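Local coordinates for spike protein S1 (Bat coronavirus HKU9, PDB 5GYQ) that forms the putative receptor-binding domain of a bat coronavirus spike, the trimeric surface protein predicted to attach the virion to a host receptor and initiate infection, at residues Val12-Val20 against Phe105-Ala116; Tyr28-Val38 against Leu56-Leu66. All blocks are in the same frame, centred on the assembly; numbering follows the deposited sequence.

Contact 1: Val12-Val20 against Phe105-Ala116; sequences VLQDPPQPV and FYLNSTAPYAVA. With NAG (2-acetamido-2-deoxy-beta-D-glucopyranose), chain B.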
loop_
_atom_site.group_PDB
_atom_site.type_symbol
_atom_site.label_atom_id
_atom_site.label_comp_id
_atom_site.label_asym_id
_atom_site.label_seq_id
_atom_site.Cartn_x
_atom_site.Cartn_y
_atom_site.Cartn_z
ATOM N N VAL A 12 4.885 -6.168 8.669
ATOM C CA VAL A 12 4.158 -6.328 7.420
ATOM C C VAL A 12 5.039 -5.906 6.246
ATOM O O VAL A 12 4.844 -6.357 5.116
ATOM C CB VAL A 12 2.840 -5.525 7.420
ATOM C CG1 VAL A 12 3.052 -4.111 6.905
ATOM C CG2 VAL A 12 1.801 -6.235 6.586
ATOM N N LEU A 13 6.022 -5.055 6.522
ATOM C CA LEU A 13 6.945 -4.610 5.490
ATOM C C LEU A 13 7.923 -5.714 5.131
ATOM O O LEU A 13 8.358 -5.808 3.987
ATOM C CB LEU A 13 7.705 -3.364 5.934
ATOM C CG LEU A 13 6.935 -2.049 5.838
ATOM C CD1 LEU A 13 7.779 -0.900 6.357
ATOM C CD2 LEU A 13 6.488 -1.792 4.407
ATOM N N GLN A 14 8.277 -6.556 6.097
ATOM C CA GLN A 14 9.186 -7.656 5.775
ATOM C C GLN A 14 8.450 -8.867 5.186
ATOM O O GLN A 14 9.080 -9.779 4.650
ATOM C CB GLN A 14 10.000 -8.058 7.011
ATOM C CG GLN A 14 9.241 -8.829 8.062
ATOM C CD GLN A 14 10.026 -8.963 9.353
ATOM O OE1 GLN A 14 10.772 -8.061 9.738
ATOM N NE2 GLN A 14 9.863 -10.090 10.026
ATOM N N ASP A 15 7.122 -8.869 5.276
ATOM C CA ASP A 15 6.324 -9.919 4.644
ATOM C C ASP A 15 4.942 -9.408 4.236
ATOM O O ASP A 15 3.951 -9.686 4.915
ATOM C CB ASP A 15 6.180 -11.124 5.578
ATOM C CG ASP A 15 5.496 -12.308 4.910
ATOM O OD1 ASP A 15 5.453 -12.351 3.662
ATOM O OD2 ASP A 15 5.007 -13.199 5.634
ATOM N N PRO A 16 4.874 -8.664 3.120
ATOM C CA PRO A 16 3.623 -8.073 2.633
ATOM C C PRO A 16 2.535 -9.108 2.365
ATOM O O PRO A 16 2.809 -10.150 1.769
ATOM C CB PRO A 16 4.046 -7.383 1.332
ATOM C CG PRO A 16 5.503 -7.118 1.507
ATOM C CD PRO A 16 6.019 -8.297 2.272
ATOM N N PRO A 17 1.301 -8.817 2.799
ATOM C CA PRO A 17 0.195 -9.761 2.621
ATOM C C PRO A 17 -0.199 -9.909 1.156
ATOM O O PRO A 17 0.158 -9.067 0.332
ATOM C CB PRO A 17 -0.940 -9.130 3.433
ATOM C CG PRO A 17 -0.626 -7.674 3.458
ATOM C CD PRO A 17 0.871 -7.560 3.437
ATOM N N GLN A 18 -0.908 -10.987 0.839
ATOM C CA GLN A 18 -1.474 -11.153 -0.488
ATOM C C GLN A 18 -2.431 -9.995 -0.743
ATOM O O GLN A 18 -3.079 -9.515 0.186
ATOM C CB GLN A 18 -2.196 -12.497 -0.607
ATOM C CG GLN A 18 -1.321 -13.708 -0.309
ATOM C CD GLN A 18 -0.243 -13.933 -1.357
ATOM O OE1 GLN A 18 -0.305 -13.388 -2.459
ATOM N NE2 GLN A 18 0.755 -14.740 -1.014
ATOM N N PRO A 19 -2.514 -9.533 -1.998
ATOM C CA PRO A 19 -3.353 -8.372 -2.317
ATOM C C PRO A 19 -4.826 -8.584 -1.980
ATOM O O PRO A 19 -5.523 -7.612 -1.679
ATOM C CB PRO A 19 -3.157 -8.198 -3.826
ATOM C CG PRO A 19 -2.629 -9.500 -4.310
ATOM C CD PRO A 19 -1.820 -10.055 -3.185
ATOM N N VAL A 20 -5.293 -9.830 -2.012
ATOM C CA VAL A 20 -6.680 -10.109 -1.660
ATOM C C VAL A 20 -6.940 -9.758 -0.188
ATOM O O VAL A 20 -8.059 -9.409 0.183
ATOM C CB VAL A 20 -7.061 -11.587 -1.948
ATOM C CG1 VAL A 20 -6.291 -12.547 -1.048
ATOM C CG2 VAL A 20 -8.560 -11.793 -1.795
ATOM N N PHE A 105 8.779 -1.846 -3.818
ATOM C CA PHE A 105 10.136 -2.167 -3.393
ATOM C C PHE A 105 10.428 -3.653 -3.561
ATOM O O PHE A 105 9.511 -4.475 -3.608
ATOM C CB PHE A 105 10.355 -1.740 -1.938
ATOM C CG PHE A 105 9.352 -2.316 -0.973
ATOM C CD1 PHE A 105 9.624 -3.486 -0.284
ATOM C CD2 PHE A 105 8.142 -1.680 -0.745
ATOM C CE1 PHE A 105 8.706 -4.014 0.609
ATOM C CE2 PHE A 105 7.221 -2.205 0.143
ATOM C CZ PHE A 105 7.506 -3.373 0.821
ATOM N N TYR A 106 11.711 -3.993 -3.643
ATOM C CA TYR A 106 12.134 -5.364 -3.915
ATOM C C TYR A 106 11.927 -6.306 -2.731
ATOM O O TYR A 106 12.213 -5.960 -1.587
ATOM C CB TYR A 106 13.607 -5.387 -4.343
ATOM C CG TYR A 106 13.844 -4.797 -5.716
ATOM C CD1 TYR A 106 13.697 -5.570 -6.861
ATOM C CD2 TYR A 106 14.203 -3.466 -5.868
ATOM C CE1 TYR A 106 13.906 -5.035 -8.120
ATOM C CE2 TYR A 106 14.416 -2.922 -7.123
ATOM C CZ TYR A 106 14.264 -3.710 -8.245
ATOM O OH TYR A 106 14.473 -3.171 -9.493
ATOM N N LEU A 107 11.418 -7.497 -3.029
ATOM C CA LEU A 107 11.268 -8.560 -2.041
ATOM C C LEU A 107 12.159 -9.740 -2.395
ATOM O O LEU A 107 12.438 -10.592 -1.548
ATOM C CB LEU A 107 9.812 -9.024 -1.952
ATOM C CG LEU A 107 8.827 -8.168 -1.161
ATOM C CD1 LEU A 107 7.430 -8.744 -1.278
ATOM C CD2 LEU A 107 9.252 -8.087 0.296
ATOM N N ASN A 108 12.590 -9.780 -3.655
ATOM C CA ASN A 108 13.403 -10.874 -4.181
ATOM C C ASN A 108 12.740 -12.223 -3.938
ATOM O O ASN A 108 13.385 -13.177 -3.504
ATOM C CB ASN A 108 14.801 -10.855 -3.560
ATOM C CG ASN A 108 15.392 -9.462 -3.502
ATOM O OD1 ASN A 108 15.898 -9.034 -2.465
ATOM N ND2 ASN A 108 15.323 -8.742 -4.617
ATOM N N SER A 109 11.444 -12.292 -4.220
ATOM C CA SER A 109 10.668 -13.485 -3.919
ATOM C C SER A 109 9.666 -13.816 -5.017
ATOM O O SER A 109 8.845 -12.980 -5.395
ATOM C CB SER A 109 9.935 -13.311 -2.587
ATOM O OG SER A 109 9.052 -14.392 -2.337
ATOM N N THR A 110 9.752 -15.037 -5.537
ATOM C CA THR A 110 8.709 -15.572 -6.404
ATOM C C THR A 110 7.943 -16.625 -5.614
ATOM O O THR A 110 8.504 -17.643 -5.210
ATOM C CB THR A 110 9.271 -16.181 -7.703
ATOM O OG1 THR A 110 9.354 -17.603 -7.572
ATOM C CG2 THR A 110 10.643 -15.608 -8.021
ATOM N N ALA A 111 6.659 -16.371 -5.390
ATOM C CA ALA A 111 5.892 -17.160 -4.431
ATOM C C ALA A 111 4.432 -17.285 -4.860
ATOM O O ALA A 111 4.040 -16.698 -5.876
ATOM C CB ALA A 111 5.997 -16.525 -3.042
ATOM N N PRO A 112 3.632 -18.071 -4.111
ATOM C CA PRO A 112 2.184 -18.012 -4.310
ATOM C C PRO A 112 1.672 -16.577 -4.313
ATOM O O PRO A 112 2.006 -15.788 -3.430
ATOM C CB PRO A 112 1.642 -18.794 -3.114
ATOM C CG PRO A 112 2.681 -19.832 -2.874
ATOM C CD PRO A 112 4.010 -19.197 -3.232
ATOM N N TYR A 113 0.876 -16.256 -5.324
ATOM C CA TYR A 113 0.383 -14.907 -5.534
ATOM C C TYR A 113 -1.136 -14.965 -5.550
ATOM O O TYR A 113 -1.741 -15.328 -6.561
ATOM C CB TYR A 113 0.951 -14.346 -6.841
ATOM C CG TYR A 113 0.649 -12.892 -7.137
ATOM C CD1 TYR A 113 0.707 -11.923 -6.143
ATOM C CD2 TYR A 113 0.346 -12.487 -8.430
ATOM C CE1 TYR A 113 0.443 -10.589 -6.428
ATOM C CE2 TYR A 113 0.086 -11.164 -8.724
ATOM C CZ TYR A 113 0.133 -10.219 -7.721
ATOM O OH TYR A 113 -0.129 -8.903 -8.022
ATOM N N ALA A 114 -1.750 -14.640 -4.417
ATOM C CA ALA A 114 -3.188 -14.829 -4.249
ATOM C C ALA A 114 -3.972 -13.604 -4.699
ATOM O O ALA A 114 -4.069 -12.613 -3.974
ATOM C CB ALA A 114 -3.513 -15.163 -2.803
ATOM N N VAL A 115 -4.536 -13.687 -5.899
ATOM C CA VAL A 115 -5.250 -12.570 -6.497
ATOM C C VAL A 115 -6.666 -12.979 -6.881
ATOM O O VAL A 115 -6.853 -13.912 -7.656
ATOM C CB VAL A 115 -4.516 -12.043 -7.746
ATOM C CG1 VAL A 115 -5.280 -10.887 -8.375
ATOM C CG2 VAL A 115 -3.106 -11.620 -7.388
ATOM N N ALA A 116 -7.661 -12.283 -6.337
ATOM C CA ALA A 116 -9.052 -12.559 -6.681
ATOM C C ALA A 116 -9.316 -12.155 -8.123
ATOM O O ALA A 116 -8.797 -11.142 -8.591
ATOM C CB ALA A 116 -9.995 -11.825 -5.739
HETATM C C1 NAG B . 0.952 -11.481 -12.519
HETATM C C2 NAG B . 1.501 -12.082 -13.793
HETATM C C3 NAG B . 0.386 -12.214 -14.821
HETATM C C4 NAG B . -0.777 -13.014 -14.239
HETATM C C5 NAG B . -1.181 -12.501 -12.853
HETATM C C6 NAG B . -2.130 -13.438 -12.143
HETATM C C7 NAG B . 3.885 -11.682 -14.202
HETATM C C8 NAG B . 4.906 -10.763 -14.800
HETATM N N2 NAG B . 2.606 -11.299 -14.320
HETATM O O3 NAG B . 0.918 -12.861 -15.969
HETATM O O4 NAG B . -1.938 -12.870 -15.054
HETATM O O5 NAG B . -0.044 -12.338 -11.989
HETATM O O6 NAG B . -2.553 -12.908 -10.894
HETATM O O7 NAG B . 4.196 -12.725 -13.634
#
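The Y113 ring meets P19 and the N-acetylglucosamine through different parts of its outline. One face carries V115 CG2 of its own segment over its centre, 3.4 Å above the plane; the sugar's O5 lies in the ring plane at the edge, 3.5 Å from Y113 CE2; and the P19 and Y113 side chains cross at about a right angle, with P19 CG 3.9 Å from Y113 CE1. The same V115 CG2 also touches P19 CG, so proline, valine and tyrosine form one cluster beside the glycan. The Y113 hydroxyl is hydrogen-bonded to H75 and to the backbone N of N72, two other residues of the glycan pocket.

Next to this cluster, Q18 spends both ends of its amide on the opposing backbone. CG rests on A114 CB, and a bend at chi2 (-68°) turns the amide so that OE1 takes the A114 N-H at 2.7 Å, nearly straight at 172°, with the donor above the carbonyl plane. NE2 gives a more bent bond to P112 O (2.9 Å). Farther along, P16 and L107 reach toward each other, P16 CG standing 3.8 Å from L107 CD1, and L13 CD2 touches F105 CZ.

Paired bonds thus fix the rotation of the Q18 amide and occupy two backbone groups of the irregular 112-114 chain, while apolar contacts flank them, consistent with a largely buried seam whose Y113 and V115 border the glycan.

Contact 2: Tyr28-Val38 against Leu56-Leu66; sequences YDCVFDFTVVV and LASMCYGSVTL
F34 makes the tight half of this contact, its CB only 3.5 Å from A57 CB. With CG lying beside its own backbone N (chi1 -84°), the ring reaches past A57 until CZ touches both V64 CG2, at the ring edge 3.9 Å away, and Y61 CE2, 4.1 Å away. F32 CD1 covers one face of the F34 ring, displaced toward the rim, and F34 CE1 in turn lies at the F32 edge, an edge-to-face arrangement of two aromatics from the same segment. L66 CD1 touches both F32 CZ (3.8 Å) and V37 CG1. Within 56-66, L56 O lies in the plane of the Y61 ring, at its edge, near the hydroxyl, though the modelled bond between them is doubtfully short.

The other end is looser and more exposed. Y28 merely brings CD2 to 3.8 Å from G62 O, and no direct hydrogen bond crosses the segments; instead a water accepts from D29 N and donates to G62 O.

The packed side chains lie between two sheets: F32 and V64 also touch L27 of strand 23-27 and V165 of strand 165-167, while V64 and L66 reach I154 of strand 146-157.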
loop_
_atom_site.group_PDB
_atom_site.type_symbol
_atom_site.label_atom_id
_atom_site.label_comp_id
_atom_site.label_asym_id
_atom_site.label_seq_id
_atom_site.Cartn_x
_atom_site.Cartn_y
_atom_site.Cartn_z
ATOM N N TYR A 28 -2.493 9.152 12.638
ATOM C CA TYR A 28 -3.206 10.374 12.986
ATOM C C TYR A 28 -2.691 10.961 14.298
ATOM O O TYR A 28 -2.489 10.229 15.269
ATOM C CB TYR A 28 -4.709 10.094 13.085
ATOM C CG TYR A 28 -5.539 11.298 13.456
ATOM C CD1 TYR A 28 -5.931 11.518 14.770
ATOM C CD2 TYR A 28 -5.930 12.218 12.493
ATOM C CE1 TYR A 28 -6.689 12.620 15.113
ATOM C CE2 TYR A 28 -6.688 13.325 12.828
ATOM C CZ TYR A 28 -7.065 13.520 14.139
ATOM O OH TYR A 28 -7.819 14.619 14.481
ATOM N N ASP A 29 -2.479 12.277 14.314
ATOM C CA ASP A 29 -2.052 13.006 15.513
ATOM C C ASP A 29 -0.808 12.382 16.145
ATOM O O ASP A 29 -0.843 11.942 17.294
ATOM C CB ASP A 29 -3.197 13.060 16.532
ATOM C CG ASP A 29 -2.940 14.048 17.663
ATOM O OD1 ASP A 29 -3.628 13.948 18.703
ATOM O OD2 ASP A 29 -2.057 14.920 17.518
ATOM N N CYS A 30 0.287 12.344 15.391
ATOM C CA CYS A 30 1.491 11.663 15.857
ATOM C C CYS A 30 2.763 12.032 15.095
ATOM O O CYS A 30 2.728 12.672 14.036
ATOM C CB CYS A 30 1.295 10.147 15.774
ATOM S SG CYS A 30 1.209 9.512 14.076
ATOM N N VAL A 31 3.890 11.611 15.658
ATOM C CA VAL A 31 5.183 11.718 15.000
ATOM C C VAL A 31 5.511 10.376 14.353
ATOM O O VAL A 31 5.424 9.332 14.995
ATOM C CB VAL A 31 6.297 12.117 15.987
ATOM C CG1 VAL A 31 7.602 12.339 15.251
ATOM C CG2 VAL A 31 5.903 13.368 16.751
ATOM N N PHE A 32 5.881 10.412 13.078
ATOM C CA PHE A 32 6.093 9.198 12.303
ATOM C C PHE A 32 7.425 9.236 11.565
ATOM O O PHE A 32 7.790 10.253 10.981
ATOM C CB PHE A 32 4.939 8.998 11.315
ATOM C CG PHE A 32 5.090 7.788 10.439
ATOM C CD1 PHE A 32 5.240 7.923 9.067
ATOM C CD2 PHE A 32 5.080 6.516 10.984
ATOM C CE1 PHE A 32 5.376 6.810 8.257
ATOM C CE2 PHE A 32 5.217 5.399 10.179
ATOM C CZ PHE A 32 5.366 5.547 8.815
ATOM N N ASP A 33 8.150 8.124 11.599
ATOM C CA ASP A 33 9.421 8.024 10.893
ATOM C C ASP A 33 9.196 7.550 9.461
ATOM O O ASP A 33 9.133 6.350 9.197
ATOM C CB ASP A 33 10.376 7.083 11.630
ATOM C CG ASP A 33 11.768 7.067 11.021
ATOM O OD1 ASP A 33 12.552 6.150 11.350
ATOM O OD2 ASP A 33 12.082 7.968 10.212
ATOM N N PHE A 34 9.085 8.504 8.541
ATOM C CA PHE A 34 8.774 8.213 7.144
ATOM C C PHE A 34 9.846 7.388 6.441
ATOM O O PHE A 34 9.575 6.744 5.429
ATOM C CB PHE A 34 8.556 9.515 6.370
ATOM C CG PHE A 34 7.168 10.070 6.493
ATOM C CD1 PHE A 34 6.793 10.799 7.610
ATOM C CD2 PHE A 34 6.237 9.868 5.487
ATOM C CE1 PHE A 34 5.514 11.312 7.724
ATOM C CE2 PHE A 34 4.959 10.378 5.593
ATOM C CZ PHE A 34 4.597 11.103 6.716
ATOM N N THR A 35 11.060 7.417 6.981
ATOM C CA THR A 35 12.192 6.703 6.397
ATOM C C THR A 35 11.912 5.207 6.248
ATOM O O THR A 35 12.369 4.568 5.298
ATOM C CB THR A 35 13.461 6.897 7.254
ATOM O OG1 THR A 35 13.719 8.298 7.415
ATOM C CG2 THR A 35 14.663 6.240 6.597
ATOM N N VAL A 36 11.145 4.662 7.187
ATOM C CA VAL A 36 10.847 3.237 7.218
ATOM C C VAL A 36 10.089 2.786 5.971
ATOM O O VAL A 36 10.332 1.698 5.447
ATOM C CB VAL A 36 10.025 2.870 8.475
ATOM C CG1 VAL A 36 9.735 1.377 8.513
ATOM C CG2 VAL A 36 10.762 3.304 9.734
ATOM N N VAL A 37 9.184 3.630 5.488
ATOM C CA VAL A 37 8.354 3.269 4.346
ATOM C C VAL A 37 8.815 3.947 3.060
ATOM O O VAL A 37 8.195 3.777 2.010
ATOM C CB VAL A 37 6.875 3.621 4.592
ATOM C CG1 VAL A 37 6.350 2.863 5.800
ATOM C CG2 VAL A 37 6.712 5.118 4.787
ATOM N N VAL A 38 9.898 4.714 3.139
ATOM C CA VAL A 38 10.442 5.369 1.954
ATOM C C VAL A 38 11.920 5.031 1.738
ATOM O O VAL A 38 12.250 4.128 0.971
ATOM C CB VAL A 38 10.281 6.906 2.027
ATOM C CG1 VAL A 38 10.740 7.550 0.723
ATOM C CG2 VAL A 38 8.832 7.280 2.317
ATOM N N LEU A 56 7.926 14.630 -0.031
ATOM C CA LEU A 56 7.039 13.718 0.698
ATOM C C LEU A 56 7.300 13.654 2.204
ATOM O O LEU A 56 6.427 13.981 3.010
ATOM C CB LEU A 56 7.165 12.308 0.111
ATOM C CG LEU A 56 5.978 11.339 0.060
ATOM C CD1 LEU A 56 6.492 9.922 -0.174
ATOM C CD2 LEU A 56 5.094 11.390 1.300
ATOM N N ALA A 57 8.502 13.230 2.575
ATOM C CA ALA A 57 8.812 12.930 3.968
ATOM C C ALA A 57 9.343 14.132 4.743
ATOM O O ALA A 57 9.880 13.972 5.837
ATOM C CB ALA A 57 9.817 11.788 4.037
ATOM N N SER A 58 9.186 15.329 4.184
ATOM C CA SER A 58 9.771 16.523 4.785
ATOM C C SER A 58 8.742 17.423 5.464
ATOM O O SER A 58 9.106 18.344 6.193
ATOM C CB SER A 58 10.527 17.332 3.730
ATOM O OG SER A 58 9.631 17.940 2.816
ATOM N N MET A 59 7.461 17.169 5.227
ATOM C CA MET A 59 6.421 18.038 5.772
ATOM C C MET A 59 5.365 17.272 6.558
ATOM O O MET A 59 5.391 16.044 6.622
ATOM C CB MET A 59 5.762 18.842 4.647
ATOM C CG MET A 59 5.302 18.008 3.465
ATOM S SD MET A 59 4.858 19.021 2.040
ATOM C CE MET A 59 3.503 19.982 2.708
ATOM N N CYS A 60 4.440 18.014 7.159
ATOM C CA CYS A 60 3.389 17.426 7.982
ATOM C C CYS A 60 2.098 17.250 7.191
ATOM O O CYS A 60 1.911 17.868 6.145
ATOM C CB CYS A 60 3.132 18.287 9.220
ATOM S SG CYS A 60 4.537 18.410 10.354
ATOM N N TYR A 61 1.207 16.409 7.703
ATOM C CA TYR A 61 -0.050 16.126 7.022
ATOM C C TYR A 61 -1.219 16.041 7.996
ATOM O O TYR A 61 -1.024 15.875 9.200
ATOM C CB TYR A 61 0.063 14.823 6.227
ATOM C CG TYR A 61 1.170 14.845 5.205
ATOM C CD1 TYR A 61 0.967 15.400 3.948
ATOM C CD2 TYR A 61 2.421 14.319 5.498
ATOM C CE1 TYR A 61 1.976 15.428 3.012
ATOM C CE2 TYR A 61 3.439 14.343 4.566
ATOM C CZ TYR A 61 3.210 14.897 3.325
ATOM O OH TYR A 61 4.219 14.925 2.390
ATOM N N GLY A 62 -2.432 16.164 7.465
ATOM C CA GLY A 62 -3.634 16.024 8.268
ATOM C C GLY A 62 -3.791 14.600 8.761
ATOM O O GLY A 62 -4.243 14.362 9.880
ATOM N N SER A 63 -3.408 13.653 7.910
ATOM C CA SER A 63 -3.408 12.234 8.246
ATOM C C SER A 63 -2.643 11.455 7.187
ATOM O O SER A 63 -2.519 11.906 6.041
ATOM C CB SER A 63 -4.835 11.692 8.363
ATOM O OG SER A 63 -5.399 11.482 7.080
ATOM N N VAL A 64 -2.131 10.289 7.570
ATOM C CA VAL A 64 -1.409 9.441 6.622
ATOM C C VAL A 64 -1.924 8.009 6.693
ATOM O O VAL A 64 -2.051 7.450 7.768
ATOM C CB VAL A 64 0.113 9.451 6.887
ATOM C CG1 VAL A 64 0.826 8.472 5.965
ATOM C CG2 VAL A 64 0.675 10.854 6.713
ATOM N N THR A 65 -2.227 7.416 5.545
ATOM C CA THR A 65 -2.682 6.031 5.513
ATOM C C THR A 65 -1.693 5.164 4.749
ATOM O O THR A 65 -1.248 5.530 3.667
ATOM C CB THR A 65 -4.075 5.913 4.873
ATOM O OG1 THR A 65 -4.995 6.758 5.574
ATOM C CG2 THR A 65 -4.569 4.476 4.934
ATOM N N LEU A 66 -1.341 4.018 5.325
ATOM C CA LEU A 66 -0.421 3.087 4.678
ATOM C C LEU A 66 -1.113 1.781 4.321
ATOM O O LEU A 66 -1.523 1.030 5.203
ATOM C CB LEU A 66 0.777 2.796 5.584
ATOM C CG LEU A 66 1.515 4.009 6.150
ATOM C CD1 LEU A 66 2.593 3.569 7.132
ATOM C CD2 LEU A 66 2.112 4.847 5.029
HETATM O O HOH W 1 -3.364 14.142 12.483
#

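From the N terminus, segment 12-20, the first half of contact 1, begins within helix 10-14, and its partner, 105-116, comes 85 residues later. Within that long loop the chain runs through 28-38 and returns 18 residues on at 56-66, so contact 2 is nested inside contact 1 and the two do not cross. Contact 1 joins the N-terminal helix and the loop after it to the end of strand 100-111 and the irregular chain that follows it; contact 2 packs the small parallel sheet, through strand 30-32, against the antiparallel sheet. Their centres lie about 23 Å apart on opposite sides of the chain's centre, yet they touch where L13 CD1 packs 3.7 Å from V36 CG1.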